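Long-range contact in aldehyde dehydrogenase (Listeria monocytogenes, PDB 3K9D), which probably oxidises aldehyde or oxo groups, with NAD or NADP as electron acceptor: residues Y84-L94 with G435-R443. Residues are numbered along the deposited sequence; the frame is centred on the assembly and turned at random.
Sequences YIKDMKTIGML and GPENLFNIR
The ring of P436 is the hub of this contact, with four side chains of Y84-L94 gathered round it. CG2 of I85 meets P436 CG at 3.7 Å, the two side chains crossing at about a right angle. T90 CG2 and M88 CE both reach P436 CB, each at 3.8 Å, and Y84 adds a looser contact through CE2. The methyl of M88 gets there because its chain, extended at chi2, bends at chi3 (60°). That bend also carries CE to E437, where it lies against CG and, at 3.7 Å, OE1. Before the bend, M88 SD sits 3.5 Å above the plane of the Y84 ring, offset toward its rim, so the methionine bridges tyrosine and proline. Y84 OH binds a water at 2.8 Å in the plane of its ring; the water in turn accepts a weak hydrogen bond from the backbone N of E437.

Further along, F440 meets both T90 and L94. T90 O stands 4.2 Å above the plane of the F440 ring, offset toward the rim. L94 comes from the opposite direction, its CD1 making apolar contacts 3.8 Å from F440 CE1 and 4.0 Å from I442 CD1.

No direct hydrogen bond joins the segments. The contact packs the end of helix 67-85 and the following loop against the turn entering strand 440-447. Strand 102-116 lies between strands 92-97 and 440-447, antiparallel to both; helix 121-134 backs P436 through I131 and K134, whose O takes the T90 hydroxyl. N441 also hydrogen-bonds to A424, and R443 to A389 and V394, of the second subunit.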
ATOM      1  N   TYR A  84      12.470  18.859   4.391  1.00 20.67           N
ATOM      2  CA  TYR A  84      11.733  18.233   3.288  1.00 24.51           C
ATOM      3  C   TYR A  84      10.203  18.367   3.445  1.00 24.40           C
ATOM      4  O   TYR A  84       9.490  18.556   2.450  1.00 24.35           O
ATOM      5  CB  TYR A  84      12.151  16.759   3.107  1.00 21.14           C
ATOM      6  CG  TYR A  84      11.155  15.918   2.323  1.00 18.16           C
ATOM      7  CD1 TYR A  84      11.038  16.038   0.937  1.00 30.62           C
ATOM      8  CD2 TYR A  84      10.332  15.006   2.975  1.00 22.41           C
ATOM      9  CE1 TYR A  84      10.111  15.270   0.222  1.00 27.66           C
ATOM     10  CE2 TYR A  84       9.398  14.246   2.281  1.00 27.36           C
ATOM     11  CZ  TYR A  84       9.294  14.378   0.906  1.00 38.64           C
ATOM     12  OH  TYR A  84       8.369  13.612   0.223  1.00 40.70           O
ATOM     13  N   ILE A  85       9.707  18.288   4.682  1.00 21.54           N
ATOM     14  CA  ILE A  85       8.251  18.245   4.928  1.00 19.99           C
ATOM     15  C   ILE A  85       7.566  19.582   5.231  1.00 24.65           C
ATOM     16  O   ILE A  85       6.359  19.697   5.038  1.00 14.48           O
ATOM     17  CB  ILE A  85       7.825  17.169   6.008  1.00 21.39           C
ATOM     18  CG1 ILE A  85       8.147  17.616   7.445  1.00 21.90           C
ATOM     19  CG2 ILE A  85       8.413  15.816   5.701  1.00 18.53           C
ATOM     20  CD1 ILE A  85       7.742  16.609   8.518  1.00 16.11           C
ATOM     21  N   LYS A  86       8.319  20.588   5.683  1.00 20.33           N
ATOM     22  CA  LYS A  86       7.720  21.847   6.172  1.00 22.63           C
ATOM     23  C   LYS A  86       6.727  22.578   5.228  1.00 19.58           C
ATOM     24  O   LYS A  86       5.741  23.151   5.691  1.00 24.51           O
ATOM     25  CB  LYS A  86       8.808  22.814   6.682  1.00 17.05           C
ATOM     26  CG  LYS A  86       9.715  23.450   5.634  1.00 27.03           C
ATOM     27  CD  LYS A  86      10.579  24.539   6.285  1.00 18.62           C
ATOM     28  CE  LYS A  86      11.100  25.556   5.265  1.00 22.40           C
ATOM     29  NZ  LYS A  86      12.056  24.969   4.274  1.00 22.52           N
ATOM     30  N   ASP A  87       6.979  22.551   3.919  1.00 26.21           N
ATOM     31  CA  ASP A  87       6.144  23.298   2.971  1.00 28.94           C
ATOM     32  C   ASP A  87       5.190  22.416   2.148  1.00 28.59           C
ATOM     33  O   ASP A  87       4.454  22.916   1.287  1.00 28.37           O
ATOM     34  CB  ASP A  87       7.011  24.171   2.058  1.00 27.03           C
ATOM     35  CG  ASP A  87       7.704  25.301   2.811  1.00 34.35           C
ATOM     36  OD1 ASP A  87       7.102  25.851   3.756  1.00 26.92           O
ATOM     37  OD2 ASP A  87       8.845  25.645   2.449  1.00 34.04           O
ATOM     38  N   MET A  88       5.193  21.118   2.441  1.00 25.80           N
ATOM     39  CA  MET A  88       4.321  20.143   1.771  1.00 22.40           C
ATOM     40  C   MET A  88       2.855  20.306   2.196  1.00 20.35           C
ATOM     41  O   MET A  88       2.569  20.584   3.364  1.00 18.13           O
ATOM     42  CB  MET A  88       4.792  18.718   2.061  1.00 18.73           C
ATOM     43  CG  MET A  88       6.077  18.273   1.323  1.00 18.64           C
ATOM     44  SD  MET A  88       6.646  16.625   1.838  1.00 21.93           S
ATOM     45  CE  MET A  88       5.224  15.606   1.397  1.00 16.85           C
ATOM     46  N   LYS A  89       1.937  20.132   1.245  1.00 21.53           N
ATOM     47  CA  LYS A  89       0.493  20.220   1.522  1.00 23.44           C
ATOM     48  C   LYS A  89      -0.006  18.824   1.878  1.00 22.99           C
ATOM     49  O   LYS A  89       0.090  17.900   1.064  1.00 16.85           O
ATOM     50  CB  LYS A  89      -0.294  20.758   0.322  1.00 30.22           C
ATOM     51  CG  LYS A  89       0.507  21.473  -0.756  1.00 44.98           C
ATOM     52  CD  LYS A  89       0.427  22.981  -0.665  1.00 43.66           C
ATOM     53  CE  LYS A  89       1.314  23.606  -1.738  1.00 55.67           C
ATOM     54  NZ  LYS A  89       1.135  25.075  -1.849  1.00 30.06           N
ATOM     55  N   THR A  90      -0.507  18.662   3.104  1.00 18.18           N
ATOM     56  CA  THR A  90      -0.830  17.333   3.644  1.00 20.91           C
ATOM     57  C   THR A  90      -2.178  17.260   4.371  1.00 17.01           C
ATOM     58  O   THR A  90      -2.606  16.178   4.797  1.00 17.01           O
ATOM     59  CB  THR A  90       0.278  16.827   4.621  1.00 20.37           C
ATOM     60  OG1 THR A  90       0.374  17.703   5.754  1.00 17.02           O
ATOM     61  CG2 THR A  90       1.630  16.731   3.930  1.00 11.41           C
ATOM     62  N   ILE A  91      -2.831  18.412   4.512  1.00 17.04           N
ATOM     63  CA  ILE A  91      -4.035  18.556   5.325  1.00 18.59           C
ATOM     64  C   ILE A  91      -5.161  19.190   4.499  1.00 19.74           C
ATOM     65  O   ILE A  91      -4.972  20.228   3.868  1.00 20.43           O
ATOM     66  CB  ILE A  91      -3.761  19.417   6.608  1.00 20.80           C
ATOM     67  CG1 ILE A  91      -2.687  18.784   7.510  1.00 20.70           C
ATOM     68  CG2 ILE A  91      -5.052  19.712   7.390  1.00 16.88           C
ATOM     69  CD1 ILE A  91      -3.091  17.468   8.191  1.00 16.31           C
ATOM     70  N   GLY A  92      -6.331  18.559   4.498  1.00 17.33           N
ATOM     71  CA  GLY A  92      -7.521  19.193   3.916  1.00 16.99           C
ATOM     72  C   GLY A  92      -7.504  19.214   2.399  1.00 13.70           C
ATOM     73  O   GLY A  92      -6.883  18.359   1.780  1.00 12.25           O
ATOM     74  N   MET A  93      -8.175  20.207   1.815  1.00 13.82           N
ATOM     75  CA  MET A  93      -8.309  20.326   0.364  1.00 18.56           C
ATOM     76  C   MET A  93      -6.963  20.567  -0.312  1.00 21.63           C
ATOM     77  O   MET A  93      -6.304  21.573  -0.046  1.00 21.40           O
ATOM     78  CB  MET A  93      -9.263  21.461   0.007  1.00 17.99           C
ATOM     79  CG  MET A  93      -9.493  21.635  -1.482  1.00 27.52           C
ATOM     80  SD  MET A  93     -10.772  20.526  -2.095  1.00 23.19           S
ATOM     81  CE  MET A  93     -12.203  21.284  -1.349  1.00 16.99           C
ATOM     82  N   LEU A  94      -6.576  19.646  -1.193  1.00 16.69           N
ATOM     83  CA  LEU A  94      -5.305  19.737  -1.886  1.00 20.60           C
ATOM     84  C   LEU A  94      -5.459  20.306  -3.288  1.00 28.00           C
ATOM     85  O   LEU A  94      -4.673  21.152  -3.713  1.00 27.71           O
ATOM     86  CB  LEU A  94      -4.621  18.365  -1.943  1.00 22.37           C
ATOM     87  CG  LEU A  94      -4.297  17.618  -0.645  1.00 27.76           C
ATOM     88  CD1 LEU A  94      -3.751  16.239  -0.972  1.00 36.86           C
ATOM     89  CD2 LEU A  94      -3.305  18.386   0.230  1.00 21.50           C
ATOM     90  N   GLY A 435       7.352   8.905   3.693  1.00 22.12           N
ATOM     91  CA  GLY A 435       7.111  10.194   4.318  1.00 19.97           C
ATOM     92  C   GLY A 435       5.625  10.451   4.390  1.00 14.09           C
ATOM     93  O   GLY A 435       4.840   9.504   4.345  1.00 18.64           O
ATOM     94  N   PRO A 436       5.229  11.736   4.481  1.00 17.50           N
ATOM     95  CA  PRO A 436       3.830  12.184   4.604  1.00 19.92           C
ATOM     96  C   PRO A 436       2.870  11.595   3.572  1.00 21.21           C
ATOM     97  O   PRO A 436       1.778  11.163   3.929  1.00 24.55           O
ATOM     98  CB  PRO A 436       3.942  13.698   4.421  1.00 14.16           C
ATOM     99  CG  PRO A 436       5.273  14.016   4.997  1.00 17.65           C
ATOM    100  CD  PRO A 436       6.158  12.881   4.514  1.00 14.94           C
ATOM    101  N   GLU A 437       3.308  11.544   2.315  1.00 26.20           N
ATOM    102  CA  GLU A 437       2.478  11.093   1.200  1.00 21.23           C
ATOM    103  C   GLU A 437       2.152   9.597   1.195  1.00 25.82           C
ATOM    104  O   GLU A 437       1.349   9.143   0.380  1.00 22.68           O
ATOM    105  CB  GLU A 437       3.115  11.521  -0.133  1.00 27.88           C
ATOM    106  CG  GLU A 437       3.017  13.024  -0.402  1.00 28.30           C
ATOM    107  CD  GLU A 437       3.599  13.450  -1.741  1.00 37.34           C
ATOM    108  OE1 GLU A 437       3.861  14.657  -1.906  1.00 50.31           O
ATOM    109  OE2 GLU A 437       3.797  12.595  -2.635  1.00 37.74           O
ATOM    110  N   ASN A 438       2.774   8.839   2.096  1.00 15.60           N
ATOM    111  CA  ASN A 438       2.425   7.437   2.333  1.00 21.47           C
ATOM    112  C   ASN A 438       1.517   7.257   3.551  1.00 17.39           C
ATOM    113  O   ASN A 438       1.189   6.125   3.937  1.00 19.56           O
ATOM    114  CB  ASN A 438       3.691   6.606   2.544  1.00 19.33           C
ATOM    115  CG  ASN A 438       4.687   6.768   1.420  1.00 25.99           C
ATOM    116  OD1 ASN A 438       5.566   7.616   1.489  1.00 16.40           O
ATOM    117  ND2 ASN A 438       4.537   5.977   0.369  1.00 18.93           N
ATOM    118  N   LEU A 439       1.151   8.377   4.173  1.00 16.71           N
ATOM    119  CA  LEU A 439       0.425   8.373   5.439  1.00 16.43           C
ATOM    120  C   LEU A 439      -0.843   9.224   5.411  1.00 18.75           C
ATOM    121  O   LEU A 439      -1.351   9.642   6.452  1.00 16.13           O
ATOM    122  CB  LEU A 439       1.348   8.795   6.589  1.00 20.64           C
ATOM    123  CG  LEU A 439       2.502   7.807   6.817  1.00 16.28           C
ATOM    124  CD1 LEU A 439       3.633   8.511   7.522  1.00 17.03           C
ATOM    125  CD2 LEU A 439       2.039   6.539   7.585  1.00 11.11           C
ATOM    126  N   PHE A 440      -1.321   9.501   4.206  1.00 12.25           N
ATOM    127  CA  PHE A 440      -2.704   9.941   4.014  1.00 18.29           C
ATOM    128  C   PHE A 440      -3.302   9.296   2.772  1.00 21.45           C
ATOM    129  O   PHE A 440      -2.574   8.967   1.824  1.00 15.82           O
ATOM    130  CB  PHE A 440      -2.893  11.482   4.055  1.00 13.26           C
ATOM    131  CG  PHE A 440      -2.232  12.239   2.936  1.00 21.40           C
ATOM    132  CD1 PHE A 440      -2.904  12.478   1.741  1.00 18.09           C
ATOM    133  CD2 PHE A 440      -0.955  12.762   3.096  1.00 19.54           C
ATOM    134  CE1 PHE A 440      -2.296  13.195   0.709  1.00 21.10           C
ATOM    135  CE2 PHE A 440      -0.340  13.486   2.077  1.00 15.70           C
ATOM    136  CZ  PHE A 440      -1.003  13.697   0.879  1.00 23.03           C
ATOM    137  N   ASN A 441      -4.622   9.089   2.813  1.00 20.77           N
ATOM    138  CA  ASN A 441      -5.405   8.678   1.660  1.00 23.68           C
ATOM    139  C   ASN A 441      -5.909   9.929   0.950  1.00 19.46           C
ATOM    140  O   ASN A 441      -6.085  10.969   1.572  1.00 18.18           O
ATOM    141  CB  ASN A 441      -6.634   7.855   2.087  1.00 15.63           C
ATOM    142  CG  ASN A 441      -6.294   6.489   2.637  1.00 17.80           C
ATOM    143  OD1 ASN A 441      -6.846   6.094   3.665  1.00 14.19           O
ATOM    144  ND2 ASN A 441      -5.429   5.734   1.943  1.00 13.57           N
ATOM    145  N   ILE A 442      -6.166   9.820  -0.347  1.00 17.95           N
ATOM    146  CA  ILE A 442      -6.836  10.890  -1.072  1.00 17.43           C
ATOM    147  C   ILE A 442      -8.326  10.574  -1.283  1.00 17.07           C
ATOM    148  O   ILE A 442      -8.678   9.551  -1.879  1.00 16.33           O
ATOM    149  CB  ILE A 442      -6.128  11.194  -2.400  1.00 20.86           C
ATOM    150  CG1 ILE A 442      -4.681  11.655  -2.113  1.00 12.49           C
ATOM    151  CG2 ILE A 442      -6.923  12.193  -3.238  1.00 18.87           C
ATOM    152  CD1 ILE A 442      -4.154  12.760  -3.003  1.00 32.86           C
ATOM    153  N   ARG A 443      -9.184  11.446  -0.769  1.00 18.74           N
ATOM    154  CA  ARG A 443     -10.618  11.427  -1.094  1.00 17.02           C
ATOM    155  C   ARG A 443     -10.892  12.289  -2.330  1.00 16.18           C
ATOM    156  O   ARG A 443     -10.501  13.456  -2.379  1.00 16.90           O
ATOM    157  CB  ARG A 443     -11.445  11.924   0.091  1.00 13.97           C
ATOM    158  CG  ARG A 443     -12.916  12.224  -0.210  1.00 14.81           C
ATOM    159  CD  ARG A 443     -13.580  12.973   0.946  1.00 13.03           C
ATOM    160  NE  ARG A 443     -13.340  12.313   2.232  1.00 16.61           N
ATOM    161  CZ  ARG A 443     -13.094  12.944   3.379  1.00 12.83           C
ATOM    162  NH1 ARG A 443     -13.027  14.268   3.423  1.00  8.74           N
ATOM    163  NH2 ARG A 443     -12.887  12.239   4.485  1.00 13.22           N
TER
HETATM  164  O   HOH W   1       6.489  11.599   0.905  1.00  9.82           O